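Local coordinates for protein DJ-1 homolog D (Arabidopsis thaliana, PDB 4OGG) that belongs to the DJ-1/PfpI family and carries two such domains in tandem in one chain, in an assembly with further copies of itself, at residues C[46-51]-C[58-63]; C[240-245]-C[252-257]; C[12-17]-C[171-176]; C[6-11]-C[92-97]. One frame throughout, in Å; residues are numbered along the deposited sequence.

Interactions 1 and 2 occupy equivalent antiparallel hairpins of the two DJ-1/PfpI domains, 44-51 with 59-62 and 237-244 with 252-255. Their centres are about 11 Å apart, and the hairpins pack together where Val-49 and Gly-63 meet Ile-242. Interactions 3 and 4 lie in the first domain, and interaction 1 is nested inside the loops both close. Interaction 3 reaches the sheet of interaction 1 through strand 13-14, their centres about 10 Å apart. Interaction 4, centre to centre about 14 Å from interaction 3, sits at the end of strand 3-8. His-257 of interaction 2 reaches across to Glu-14 of interaction 3, so the domains meet at both places. Interactions 1 and 4 also touch the second subunit.

Interaction 1: C[46-51]-C[58-63]; sequences PTAVHD and YFESRG
His-50 and Glu-60 lie side by side across an antiparallel beta hairpin, strand 44-51 against 59-62, in which they form a non-hydrogen-bonded pair with both side chains on the same face. The strand axes run at 147°, and backbone bonds such as Val-49 N to Ser-61 O (2.8 Å) hold the register. Along His-50, CB lies 3.8 Å from Tyr-58 CD2. CG, turned anti to the carbonyl carbon (chi1 -75°), comes to 3.4 Å from the same CD2. Tyr-58 CE2 sits over the centre of the imidazole face, 3.3 Å from His-50 CE1, although the two rings meet obliquely. His-50 CD2 passes along the extended Glu-60 chain, 3.6 Å from its CB. At the tip, NE2 donates to Glu-60 OE1 at 2.7 Å and 165°; the oxygen lies in the imidazole plane, while the nitrogen meets it on the anti side, tilted somewhat out of the carboxylate plane. ND1 bonds OZ2 of the modified cysteine at position 118, so both ring nitrogens are bonded and the ring's rotation is fixed. Glu-60 OE2 has a salt bridge to Arg-89. At the far end of the hairpin, Pro-46 CB lies over a face of the Arg-62 guanidinium, 3.3 Å from NH2.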
loop_
_atom_site.group_PDB
_atom_site.type_symbol
_atom_site.label_atom_id
_atom_site.label_comp_id
_atom_site.label_asym_id
_atom_site.label_seq_id
_atom_site.Cartn_x
_atom_site.Cartn_y
_atom_site.Cartn_z
ATOM N N PRO C 46 -4.523 -15.407 -4.436
ATOM C CA PRO C 46 -4.258 -14.254 -3.578
ATOM C C PRO C 46 -5.361 -14.291 -2.524
ATOM O O PRO C 46 -6.423 -14.871 -2.764
ATOM C CB PRO C 46 -4.419 -13.070 -4.531
ATOM C CG PRO C 46 -5.443 -13.563 -5.513
ATOM C CD PRO C 46 -4.980 -14.985 -5.774
ATOM N N THR C 47 -5.123 -13.704 -1.358
ATOM C CA THR C 47 -6.156 -13.681 -0.329
ATOM C C THR C 47 -6.431 -12.241 0.070
ATOM O O THR C 47 -5.641 -11.347 -0.224
ATOM C CB THR C 47 -5.742 -14.463 0.938
ATOM O OG1 THR C 47 -4.610 -13.830 1.542
ATOM C CG2 THR C 47 -5.380 -15.904 0.587
ATOM N N ALA C 48 -7.557 -12.024 0.740
ATOM C CA ALA C 48 -7.928 -10.691 1.194
ATOM C C ALA C 48 -7.900 -10.625 2.710
ATOM O O ALA C 48 -8.240 -11.593 3.393
ATOM C CB ALA C 48 -9.325 -10.339 0.694
ATOM N N VAL C 49 -7.470 -9.482 3.228
ATOM C CA VAL C 49 -7.453 -9.243 4.665
ATOM C C VAL C 49 -8.639 -8.315 4.881
ATOM O O VAL C 49 -8.638 -7.186 4.392
ATOM C CB VAL C 49 -6.163 -8.512 5.121
ATOM C CG1 VAL C 49 -6.305 -8.073 6.582
ATOM C CG2 VAL C 49 -4.955 -9.422 4.967
ATOM N N HIS C 50 -9.667 -8.802 5.566
ATOM C CA HIS C 50 -10.844 -7.989 5.844
ATOM C C HIS C 50 -10.834 -7.650 7.318
ATOM O O HIS C 50 -11.119 -8.490 8.173
ATOM C CB HIS C 50 -12.117 -8.737 5.449
ATOM C CG HIS C 50 -12.345 -8.775 3.968
ATOM N ND1 HIS C 50 -13.403 -9.441 3.389
ATOM C CD2 HIS C 50 -11.663 -8.195 2.952
ATOM C CE1 HIS C 50 -13.366 -9.265 2.079
ATOM N NE2 HIS C 50 -12.319 -8.513 1.788
ATOM N N ASP C 51 -10.483 -6.400 7.600
ATOM C CA ASP C 51 -10.374 -5.918 8.963
ATOM C C ASP C 51 -11.506 -4.964 9.314
ATOM O O ASP C 51 -11.973 -4.198 8.471
ATOM C CB ASP C 51 -9.029 -5.211 9.137
ATOM C CG ASP C 51 -8.435 -5.414 10.512
ATOM O OD1 ASP C 51 -7.388 -4.798 10.800
ATOM O OD2 ASP C 51 -9.008 -6.194 11.297
ATOM N N TYR C 58 -16.010 -3.273 6.409
ATOM C CA TYR C 58 -14.607 -3.670 6.481
ATOM C C TYR C 58 -13.704 -3.058 5.415
ATOM O O TYR C 58 -14.147 -2.678 4.330
ATOM C CB TYR C 58 -14.480 -5.195 6.412
ATOM C CG TYR C 58 -15.149 -5.802 5.201
ATOM C CD1 TYR C 58 -16.511 -6.116 5.215
ATOM C CD2 TYR C 58 -14.431 -6.034 4.030
ATOM C CE1 TYR C 58 -17.143 -6.645 4.092
ATOM C CE2 TYR C 58 -15.053 -6.560 2.896
ATOM C CZ TYR C 58 -16.410 -6.862 2.936
ATOM O OH TYR C 58 -17.033 -7.369 1.820
ATOM N N PHE C 59 -12.420 -2.981 5.749
ATOM C CA PHE C 59 -11.396 -2.460 4.854
ATOM C C PHE C 59 -10.689 -3.683 4.283
ATOM O O PHE C 59 -10.654 -4.728 4.933
ATOM C CB PHE C 59 -10.393 -1.620 5.646
ATOM C CG PHE C 59 -9.186 -1.204 4.854
ATOM C CD1 PHE C 59 -9.302 -0.295 3.809
ATOM C CD2 PHE C 59 -7.931 -1.722 5.155
ATOM C CE1 PHE C 59 -8.183 0.095 3.073
ATOM C CE2 PHE C 59 -6.806 -1.339 4.425
ATOM C CZ PHE C 59 -6.935 -0.429 3.383
ATOM N N GLU C 60 -10.139 -3.569 3.079
ATOM C CA GLU C 60 -9.429 -4.698 2.481
ATOM C C GLU C 60 -8.026 -4.377 1.978
ATOM O O GLU C 60 -7.783 -3.321 1.397
ATOM C CB GLU C 60 -10.221 -5.305 1.315
ATOM C CG GLU C 60 -9.457 -6.449 0.603
ATOM C CD GLU C 60 -10.182 -7.003 -0.611
ATOM O OE1 GLU C 60 -11.337 -7.450 -0.462
ATOM O OE2 GLU C 60 -9.596 -6.995 -1.720
ATOM N N SER C 61 -7.111 -5.310 2.214
ATOM C CA SER C 61 -5.736 -5.215 1.738
ATOM C C SER C 61 -5.388 -6.661 1.392
ATOM O O SER C 61 -6.181 -7.568 1.671
ATOM C CB SER C 61 -4.796 -4.654 2.819
ATOM O OG SER C 61 -4.706 -5.493 3.955
ATOM N N ARG C 62 -4.239 -6.895 0.768
ATOM C CA ARG C 62 -3.880 -8.265 0.410
ATOM C C ARG C 62 -3.238 -9.045 1.548
ATOM O O ARG C 62 -2.470 -8.500 2.337
ATOM C CB ARG C 62 -2.947 -8.282 -0.808
ATOM C CG ARG C 62 -3.661 -8.040 -2.124
ATOM C CD ARG C 62 -2.785 -8.356 -3.323
ATOM N NE ARG C 62 -2.365 -9.757 -3.379
ATOM C CZ ARG C 62 -1.833 -10.323 -4.459
ATOM N NH1 ARG C 62 -1.665 -9.608 -5.565
ATOM N NH2 ARG C 62 -1.463 -11.597 -4.439
ATOM N N GLY C 63 -3.564 -10.333 1.623
ATOM C CA GLY C 63 -3.001 -11.186 2.656
ATOM C C GLY C 63 -1.920 -12.081 2.082
ATOM O O GLY C 63 -1.328 -11.762 1.051
HETATM O O HOH W 1 -2.384 -12.477 -1.435
#

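Interaction 2: C[240-245]-C[252-257]; sequences TAIHDF and SEKPGH
Thr-240 OG1 donates to the backbone O of His-257 at 2.6 Å, a short bond between strand 237-244 and the residue after Gly-256. The hydroxyl stands between backbone N and carbonyl carbon (chi1 65°), which turns it to that carbonyl. Thr-240 O takes Gly-256 N at 3.0 Å, the donor lying well above the carbonyl plane. Water 2 bridges the two segments here, accepting from Thr-240 N and donating to Gly-256 O. Further along, Ile-242 N reaches Lys-254 O at 2.8 Å, and Ser-252 N reaches Asp-244 O, also at 2.8 Å; the return bond from Asp-244 N to Ser-252 O is weak. Ile-242 O accepts from Lys-254 N at 3.3 Å, in the carbonyl plane on a lone pair, and from water 3, which also donates to Ser-252 OG. Lys-254 NZ stands 4.9 Å from Asp-244 OD2 and gives protons to waters 3 and 4 instead. Water 4 lies between NZ and OD2, which in addition accepts from Asn-65 N; Ser-252 OG has Glu-246. On the opposite face, His-243 NE2 donates to Glu-253 OE1 (2.6 Å, 162°), while ND1 bonds OZ2 of the modified cysteine at position 311; Glu-253 OE2 bridges to Arg-282. Such a histidine-carboxylate bond, on an antiparallel hairpin beside a modified cysteine, recurs from the first DJ-1/PfpI domain, where His-50 and Glu-60 form it.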
loop_
_atom_site.group_PDB
_atom_site.type_symbol
_atom_site.label_atom_id
_atom_site.label_comp_id
_atom_site.label_asym_id
_atom_site.label_seq_id
_atom_site.Cartn_x
_atom_site.Cartn_y
_atom_site.Cartn_z
ATOM N N THR C 240 -0.662 -6.321 13.036
ATOM C CA THR C 240 0.117 -7.519 12.763
ATOM C C THR C 240 0.857 -7.388 11.446
ATOM O O THR C 240 0.575 -6.495 10.644
ATOM C CB THR C 240 -0.763 -8.786 12.714
ATOM O OG1 THR C 240 -1.668 -8.706 11.605
ATOM C CG2 THR C 240 -1.545 -8.937 14.018
ATOM N N ALA C 241 1.814 -8.279 11.233
ATOM C CA ALA C 241 2.595 -8.264 10.012
ATOM C C ALA C 241 2.374 -9.545 9.235
ATOM O O ALA C 241 2.345 -10.633 9.810
ATOM C CB ALA C 241 4.084 -8.105 10.335
ATOM N N ILE C 242 2.190 -9.408 7.928
ATOM C CA ILE C 242 2.028 -10.566 7.072
ATOM C C ILE C 242 3.383 -10.805 6.428
ATOM O O ILE C 242 3.888 -9.963 5.685
ATOM C CB ILE C 242 0.964 -10.324 5.979
ATOM C CG1 ILE C 242 -0.431 -10.399 6.608
ATOM C CG2 ILE C 242 1.125 -11.337 4.850
ATOM C CD1 ILE C 242 -1.566 -10.270 5.633
ATOM N N HIS C 243 3.992 -11.937 6.754
ATOM C CA HIS C 243 5.285 -12.281 6.190
ATOM C C HIS C 243 5.064 -13.364 5.155
ATOM O O HIS C 243 4.488 -14.417 5.443
ATOM C CB HIS C 243 6.235 -12.748 7.293
ATOM C CG HIS C 243 6.719 -11.636 8.173
ATOM N ND1 HIS C 243 7.412 -11.856 9.344
ATOM C CD2 HIS C 243 6.627 -10.291 8.037
ATOM C CE1 HIS C 243 7.728 -10.698 9.891
ATOM N NE2 HIS C 243 7.265 -9.732 9.117
ATOM N N ASP C 244 5.525 -13.088 3.941
ATOM C CA ASP C 244 5.347 -14.002 2.829
ATOM C C ASP C 244 6.594 -14.027 1.946
ATOM O O ASP C 244 7.345 -13.056 1.888
ATOM C CB ASP C 244 4.139 -13.533 2.013
ATOM C CG ASP C 244 3.449 -14.661 1.284
ATOM O OD1 ASP C 244 3.859 -15.828 1.452
ATOM O OD2 ASP C 244 2.486 -14.374 0.543
ATOM N N PHE C 245 6.823 -15.147 1.273
ATOM C CA PHE C 245 7.968 -15.252 0.383
ATOM C C PHE C 245 7.470 -15.034 -1.035
ATOM O O PHE C 245 6.670 -15.815 -1.554
ATOM C CB PHE C 245 8.637 -16.617 0.534
ATOM C CG PHE C 245 9.691 -16.647 1.602
ATOM C CD1 PHE C 245 10.948 -16.093 1.369
ATOM C CD2 PHE C 245 9.423 -17.196 2.851
ATOM C CE1 PHE C 245 11.924 -16.086 2.366
ATOM C CE2 PHE C 245 10.392 -17.191 3.856
ATOM C CZ PHE C 245 11.644 -16.635 3.610
ATOM N N SER C 252 8.719 -10.731 2.463
ATOM C CA SER C 252 8.213 -9.378 2.302
ATOM C C SER C 252 7.351 -9.129 3.530
ATOM O O SER C 252 7.056 -10.055 4.286
ATOM C CB SER C 252 7.332 -9.287 1.060
ATOM O OG SER C 252 6.193 -10.122 1.211
ATOM N N GLU C 253 6.957 -7.879 3.740
ATOM C CA GLU C 253 6.099 -7.566 4.871
ATOM C C GLU C 253 5.062 -6.517 4.503
ATOM O O GLU C 253 5.356 -5.550 3.795
ATOM C CB GLU C 253 6.910 -7.078 6.080
ATOM C CG GLU C 253 6.017 -6.677 7.259
ATOM C CD GLU C 253 6.781 -6.285 8.512
ATOM O OE1 GLU C 253 7.519 -7.130 9.061
ATOM O OE2 GLU C 253 6.627 -5.129 8.961
ATOM N N LYS C 254 3.839 -6.743 4.967
ATOM C CA LYS C 254 2.726 -5.824 4.758
ATOM C C LYS C 254 1.755 -6.004 5.920
ATOM O O LYS C 254 1.844 -6.980 6.676
ATOM C CB LYS C 254 2.037 -6.067 3.405
ATOM C CG LYS C 254 1.598 -7.487 3.122
ATOM C CD LYS C 254 0.891 -7.556 1.772
ATOM C CE LYS C 254 0.783 -8.980 1.272
ATOM N NZ LYS C 254 2.135 -9.513 0.935
ATOM N N PRO C 255 0.827 -5.054 6.103
ATOM C CA PRO C 255 -0.137 -5.145 7.200
ATOM C C PRO C 255 -1.075 -6.347 7.165
ATOM O O PRO C 255 -1.517 -6.774 6.101
ATOM C CB PRO C 255 -0.908 -3.825 7.094
ATOM C CG PRO C 255 0.081 -2.900 6.462
ATOM C CD PRO C 255 0.688 -3.770 5.397
ATOM N N GLY C 256 -1.361 -6.884 8.347
ATOM C CA GLY C 256 -2.282 -8.001 8.472
ATOM C C GLY C 256 -3.494 -7.490 9.234
ATOM O O GLY C 256 -3.731 -6.279 9.253
ATOM N N HIS C 257 -4.262 -8.386 9.853
ATOM C CA HIS C 257 -5.439 -7.967 10.619
ATOM C C HIS C 257 -4.981 -7.447 11.979
ATOM O O HIS C 257 -3.988 -7.923 12.520
ATOM C CB HIS C 257 -6.390 -9.139 10.911
ATOM C CG HIS C 257 -6.830 -9.916 9.710
ATOM N ND1 HIS C 257 -5.993 -10.771 9.026
ATOM C CD2 HIS C 257 -8.049 -10.042 9.131
ATOM C CE1 HIS C 257 -6.677 -11.396 8.084
ATOM N NE2 HIS C 257 -7.927 -10.973 8.127
HETATM O O HOH W 2 -2.224 -4.624 11.355
HETATM O O HOH W 3 4.050 -9.999 3.012
HETATM O O HOH W 4 1.481 -11.982 0.011
#

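Interaction 3: C[12-17]-C[171-176]; sequences YMEDYE and ATYEGH
The ring of Tyr-173 has Tyr-16 CD2 over the centre of one face, 3.8 Å above the plane, and Glu-17 OE2 at its edge, 3.5 Å from Tyr-173 CD2. The tyrosines form a T-shaped pair, with Tyr-16 presenting its edge: planes at 89°, centroids 5.2 Å apart. His-176, in turn, meets Glu-17 at its ring edge, where NE2 lies 3.7 Å from Glu-17 CA, and has Tyr-173 CA over one face. No direct hydrogen bond joins the segments; ring packing and one bridging water do. The contact brings together the starts of two helices of the DJ-1/PfpI domain, 15-27 and 176-186. Glu-14 is the N-cap of the first, its bent side chain (chi2 -74°) placing OE2 2.7 Å from Tyr-16 N; its OE1 bonds His-50 N and His-257 NE2. Before the second, Thr-172 OG1 accepts from Glu-174 N in an ST turn. Further out, the ring of His-257, from the second domain, stacks on Tyr-16, and Tyr-173 OH bonds His-50 O. The Glu-17 carboxylate reaches the other segment through water 5, which donates to OE2 at 3.1 Å and accepts from Tyr-173 N at 3.2 Å.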
loop_
_atom_site.group_PDB
_atom_site.type_symbol
_atom_site.label_atom_id
_atom_site.label_comp_id
_atom_site.label_asym_id
_atom_site.label_seq_id
_atom_site.Cartn_x
_atom_site.Cartn_y
_atom_site.Cartn_z
ATOM N N TYR C 12 -8.949 -14.139 -3.605
ATOM C CA TYR C 12 -9.439 -13.136 -2.673
ATOM C C TYR C 12 -10.391 -13.678 -1.611
ATOM O O TYR C 12 -11.244 -12.962 -1.083
ATOM C CB TYR C 12 -10.031 -11.947 -3.437
ATOM C CG TYR C 12 -8.931 -11.108 -4.062
ATOM C CD1 TYR C 12 -8.033 -10.403 -3.259
ATOM C CD2 TYR C 12 -8.751 -11.065 -5.444
ATOM C CE1 TYR C 12 -6.981 -9.674 -3.813
ATOM C CE2 TYR C 12 -7.696 -10.339 -6.011
ATOM C CZ TYR C 12 -6.818 -9.648 -5.188
ATOM O OH TYR C 12 -5.772 -8.939 -5.734
ATOM N N MET C 13 -10.240 -14.961 -1.298
ATOM C CA MET C 13 -11.026 -15.545 -0.221
ATOM C C MET C 13 -10.382 -14.879 1.001
ATOM O O MET C 13 -9.238 -14.422 0.920
ATOM C CB MET C 13 -10.828 -17.065 -0.180
ATOM C CG MET C 13 -9.387 -17.506 -0.007
ATOM S SD MET C 13 -9.192 -19.295 -0.196
ATOM C CE MET C 13 -7.496 -19.386 -0.686
ATOM N N GLU C 14 -11.089 -14.802 2.122
ATOM C CA GLU C 14 -10.522 -14.151 3.305
ATOM C C GLU C 14 -9.390 -15.006 3.874
ATOM O O GLU C 14 -9.576 -16.189 4.159
ATOM C CB GLU C 14 -11.619 -13.914 4.349
ATOM C CG GLU C 14 -11.492 -12.580 5.090
ATOM C CD GLU C 14 -10.375 -12.559 6.121
ATOM O OE1 GLU C 14 -9.949 -11.452 6.507
ATOM O OE2 GLU C 14 -9.935 -13.638 6.566
ATOM N N ASP C 15 -8.219 -14.392 4.035
ATOM C CA ASP C 15 -7.023 -15.085 4.515
ATOM C C ASP C 15 -7.202 -15.923 5.784
ATOM O O ASP C 15 -6.786 -17.079 5.827
ATOM C CB ASP C 15 -5.877 -14.076 4.702
ATOM C CG ASP C 15 -4.502 -14.715 4.561
ATOM O OD1 ASP C 15 -4.425 -15.898 4.160
ATOM O OD2 ASP C 15 -3.491 -14.036 4.838
ATOM N N TYR C 16 -7.802 -15.354 6.825
ATOM C CA TYR C 16 -8.008 -16.122 8.052
ATOM C C TYR C 16 -8.979 -17.278 7.830
ATOM O O TYR C 16 -8.786 -18.379 8.347
ATOM C CB TYR C 16 -8.600 -15.252 9.167
ATOM C CG TYR C 16 -7.632 -14.375 9.933
ATOM C CD1 TYR C 16 -6.261 -14.629 9.936
ATOM C CD2 TYR C 16 -8.109 -13.329 10.726
ATOM C CE1 TYR C 16 -5.388 -13.862 10.714
ATOM C CE2 TYR C 16 -7.253 -12.567 11.504
ATOM C CZ TYR C 16 -5.900 -12.836 11.496
ATOM O OH TYR C 16 -5.063 -12.081 12.285
ATOM N N GLU C 17 -10.026 -17.013 7.059
ATOM C CA GLU C 17 -11.065 -18.000 6.819
ATOM C C GLU C 17 -10.643 -19.247 6.056
ATOM O O GLU C 17 -11.358 -20.248 6.054
ATOM C CB GLU C 17 -12.263 -17.301 6.181
ATOM C CG GLU C 17 -12.996 -16.458 7.217
ATOM C CD GLU C 17 -13.826 -15.338 6.630
ATOM O OE1 GLU C 17 -14.482 -15.552 5.595
ATOM O OE2 GLU C 17 -13.833 -14.241 7.226
ATOM N N ALA C 171 -20.779 -16.157 10.898
ATOM C CA ALA C 171 -20.850 -14.826 10.300
ATOM C C ALA C 171 -19.504 -14.185 9.960
ATOM O O ALA C 171 -19.385 -13.507 8.939
ATOM C CB ALA C 171 -21.634 -13.905 11.221
ATOM N N THR C 172 -18.506 -14.387 10.817
ATOM C CA THR C 172 -17.173 -13.813 10.613
ATOM C C THR C 172 -16.113 -14.724 11.221
ATOM O O THR C 172 -16.443 -15.677 11.929
ATOM C CB THR C 172 -17.027 -12.438 11.307
ATOM O OG1 THR C 172 -16.992 -12.626 12.730
ATOM C CG2 THR C 172 -18.194 -11.525 10.958
ATOM N N TYR C 173 -14.840 -14.423 10.962
ATOM C CA TYR C 173 -13.767 -15.237 11.514
ATOM C C TYR C 173 -13.728 -15.196 13.040
ATOM O O TYR C 173 -13.032 -15.988 13.669
ATOM C CB TYR C 173 -12.407 -14.844 10.914
ATOM C CG TYR C 173 -12.071 -13.367 10.898
ATOM C CD1 TYR C 173 -11.852 -12.660 12.083
ATOM C CD2 TYR C 173 -11.937 -12.686 9.689
ATOM C CE1 TYR C 173 -11.504 -11.303 12.056
ATOM C CE2 TYR C 173 -11.591 -11.334 9.651
ATOM C CZ TYR C 173 -11.378 -10.650 10.833
ATOM O OH TYR C 173 -11.051 -9.309 10.789
ATOM N N GLU C 174 -14.483 -14.282 13.642
ATOM C CA GLU C 174 -14.518 -14.216 15.095
ATOM C C GLU C 174 -15.281 -15.408 15.666
ATOM O O GLU C 174 -15.216 -15.684 16.866
ATOM C CB GLU C 174 -15.148 -12.902 15.560
ATOM C CG GLU C 174 -14.191 -11.730 15.446
ATOM C CD GLU C 174 -12.847 -12.038 16.096
ATOM O OE1 GLU C 174 -12.825 -12.353 17.306
ATOM O OE2 GLU C 174 -11.813 -11.971 15.398
ATOM N N GLY C 175 -16.001 -16.114 14.800
ATOM C CA GLY C 175 -16.750 -17.279 15.240
ATOM C C GLY C 175 -16.002 -18.574 14.955
ATOM O O GLY C 175 -16.542 -19.663 15.157
ATOM N N HIS C 176 -14.756 -18.466 14.496
ATOM C CA HIS C 176 -13.963 -19.654 14.182
ATOM C C HIS C 176 -13.936 -20.734 15.266
ATOM O O HIS C 176 -14.064 -21.917 14.958
ATOM C CB HIS C 176 -12.510 -19.289 13.847
ATOM C CG HIS C 176 -12.288 -18.867 12.425
ATOM N ND1 HIS C 176 -13.067 -19.311 11.378
ATOM C CD2 HIS C 176 -11.323 -18.095 11.872
ATOM C CE1 HIS C 176 -12.592 -18.831 10.242
ATOM N NE2 HIS C 176 -11.533 -18.090 10.514
HETATM O O HOH W 5 -14.865 -11.943 8.947
#

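Interaction 4: C[6-11]-C[92-97]; sequences LILCGD and EYLALT
Asp-11 N donates to Tyr-93 OH at 2.8 Å with an N-H...O angle of 167°, the one hydrogen bond between the segments. The phenol comes in beside the backbone: OH is 3.5 Å from Gly-10 CA, and the ring edge at CE2 lies 3.5 Å from Asp-11 O. Gly-10 has no side chain, and its bare CA leaves room for both the phenol oxygen and Leu-94. Leu-94 packs alongside: its CD1 touches Cys-9 O at 3.6 Å and makes its apolar contact with Leu-8 CG at 4.3 Å, on the side chain that ends strand 3-8. That strand is one of the parallel strands in the six-stranded mixed sheet of the DJ-1/PfpI domain, and the segment leaves it at Cys-9 to pass helix 90-94. Tyr-93 carries CG between backbone N and carbonyl carbon (chi1 89°), and with that turn Leu-94 CG comes over the centre of one ring face, 4.2 Å above the plane. Behind this layer a type I turn runs from Leu-94 to Thr-97, in which Thr-97 N bonds Leu-94 O at 3.0 Å. Ile-123 of helix 121-126 packs on both Leu-8 and Leu-94, and Pro-37 touches Leu-94 as well. The polar atoms are shared with the second subunit, whose Gln-249 bonds Tyr-93 OH through OE1 and Asp-11 OD2 through its backbone N. Asp-11 OD1 forms a salt bridge with Lys-39 NZ.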
loop_
_atom_site.group_PDB
_atom_site.type_symbol
_atom_site.label_atom_id
_atom_site.label_comp_id
_atom_site.label_asym_id
_atom_site.label_seq_id
_atom_site.Cartn_x
_atom_site.Cartn_y
_atom_site.Cartn_z
ATOM N N LEU C 6 -12.464 -31.184 2.458
ATOM C CA LEU C 6 -12.150 -30.387 1.280
ATOM C C LEU C 6 -12.487 -28.922 1.566
ATOM O O LEU C 6 -13.532 -28.626 2.143
ATOM C CB LEU C 6 -12.976 -30.870 0.084
ATOM C CG LEU C 6 -12.742 -30.172 -1.257
ATOM C CD1 LEU C 6 -11.329 -30.477 -1.743
ATOM C CD2 LEU C 6 -13.770 -30.651 -2.277
ATOM N N ILE C 7 -11.591 -28.014 1.188
ATOM C CA ILE C 7 -11.842 -26.588 1.379
ATOM C C ILE C 7 -11.991 -25.968 -0.008
ATOM O O ILE C 7 -11.113 -26.107 -0.868
ATOM C CB ILE C 7 -10.688 -25.881 2.142
ATOM C CG1 ILE C 7 -10.561 -26.460 3.556
ATOM C CG2 ILE C 7 -10.967 -24.377 2.226
ATOM C CD1 ILE C 7 -9.508 -25.763 4.422
ATOM N N LEU C 8 -13.123 -25.308 -0.223
ATOM C CA LEU C 8 -13.427 -24.662 -1.496
ATOM C C LEU C 8 -12.815 -23.264 -1.511
ATOM O O LEU C 8 -13.374 -22.323 -0.948
ATOM C CB LEU C 8 -14.942 -24.587 -1.678
ATOM C CG LEU C 8 -15.504 -23.859 -2.899
ATOM C CD1 LEU C 8 -14.943 -24.463 -4.179
ATOM C CD2 LEU C 8 -17.019 -23.960 -2.879
ATOM N N CYS C 9 -11.667 -23.139 -2.171
ATOM C CA CYS C 9 -10.941 -21.873 -2.246
ATOM C C CYS C 9 -11.179 -21.077 -3.522
ATOM O O CYS C 9 -11.699 -21.592 -4.513
ATOM C CB CYS C 9 -9.436 -22.130 -2.104
ATOM S SG CYS C 9 -8.968 -23.033 -0.614
ATOM N N GLY C 10 -10.776 -19.810 -3.478
ATOM C CA GLY C 10 -10.919 -18.931 -4.623
ATOM C C GLY C 10 -10.040 -17.709 -4.433
ATOM O O GLY C 10 -9.546 -17.457 -3.329
ATOM N N ASP C 11 -9.833 -16.945 -5.499
ATOM C CA ASP C 11 -9.011 -15.748 -5.396
ATOM C C ASP C 11 -9.712 -14.709 -4.530
ATOM O O ASP C 11 -10.902 -14.443 -4.690
ATOM C CB ASP C 11 -8.715 -15.174 -6.783
ATOM C CG ASP C 11 -7.824 -16.082 -7.612
ATOM O OD1 ASP C 11 -7.368 -17.118 -7.083
ATOM O OD2 ASP C 11 -7.576 -15.759 -8.790
ATOM N N GLU C 92 -18.515 -14.731 -4.192
ATOM C CA GLU C 92 -19.377 -14.114 -5.187
ATOM C C GLU C 92 -19.097 -14.594 -6.605
ATOM O O GLU C 92 -20.033 -14.733 -7.395
ATOM C CB GLU C 92 -19.307 -12.581 -5.121
ATOM C CG GLU C 92 -18.001 -11.950 -5.565
ATOM C CD GLU C 92 -18.125 -10.441 -5.727
ATOM O OE1 GLU C 92 -17.109 -9.783 -6.027
ATOM O OE2 GLU C 92 -19.245 -9.911 -5.563
ATOM N N TYR C 93 -17.836 -14.868 -6.934
ATOM C CA TYR C 93 -17.540 -15.334 -8.288
ATOM C C TYR C 93 -17.584 -16.857 -8.361
ATOM O O TYR C 93 -17.910 -17.424 -9.406
ATOM C CB TYR C 93 -16.195 -14.770 -8.789
ATOM C CG TYR C 93 -14.944 -15.568 -8.481
ATOM C CD1 TYR C 93 -14.607 -16.696 -9.233
ATOM C CD2 TYR C 93 -14.059 -15.156 -7.484
ATOM C CE1 TYR C 93 -13.417 -17.386 -9.005
ATOM C CE2 TYR C 93 -12.868 -15.840 -7.245
ATOM C CZ TYR C 93 -12.551 -16.953 -8.013
ATOM O OH TYR C 93 -11.363 -17.619 -7.800
ATOM N N LEU C 94 -17.275 -17.523 -7.250
ATOM C CA LEU C 94 -17.334 -18.983 -7.213
ATOM C C LEU C 94 -18.793 -19.427 -7.352
ATOM O O LEU C 94 -19.084 -20.464 -7.950
ATOM C CB LEU C 94 -16.764 -19.513 -5.890
ATOM C CG LEU C 94 -15.255 -19.381 -5.667
ATOM C CD1 LEU C 94 -14.886 -19.873 -4.276
ATOM C CD2 LEU C 94 -14.513 -20.191 -6.727
ATOM N N ALA C 95 -19.705 -18.633 -6.792
ATOM C CA ALA C 95 -21.136 -18.927 -6.834
ATOM C C ALA C 95 -21.691 -18.919 -8.254
ATOM O O ALA C 95 -22.755 -19.485 -8.511
ATOM C CB ALA C 95 -21.902 -17.918 -5.972
ATOM N N LEU C 96 -20.973 -18.269 -9.167
ATOM C CA LEU C 96 -21.389 -18.187 -10.564
ATOM C C LEU C 96 -20.621 -19.171 -11.439
ATOM O O LEU C 96 -20.735 -19.147 -12.665
ATOM C CB LEU C 96 -21.192 -16.764 -11.097
ATOM C CG LEU C 96 -22.382 -15.805 -10.989
ATOM C CD1 LEU C 96 -23.510 -16.308 -11.881
ATOM C CD2 LEU C 96 -22.850 -15.694 -9.548
ATOM N N THR C 97 -19.841 -20.036 -10.803
ATOM C CA THR C 97 -19.063 -21.036 -11.522
ATOM C C THR C 97 -19.834 -22.356 -11.479
ATOM O O THR C 97 -20.013 -22.950 -10.414
ATOM C CB THR C 97 -17.670 -21.212 -10.881
ATOM O OG1 THR C 97 -16.992 -19.948 -10.857
ATOM C CG2 THR C 97 -16.838 -22.210 -11.671
#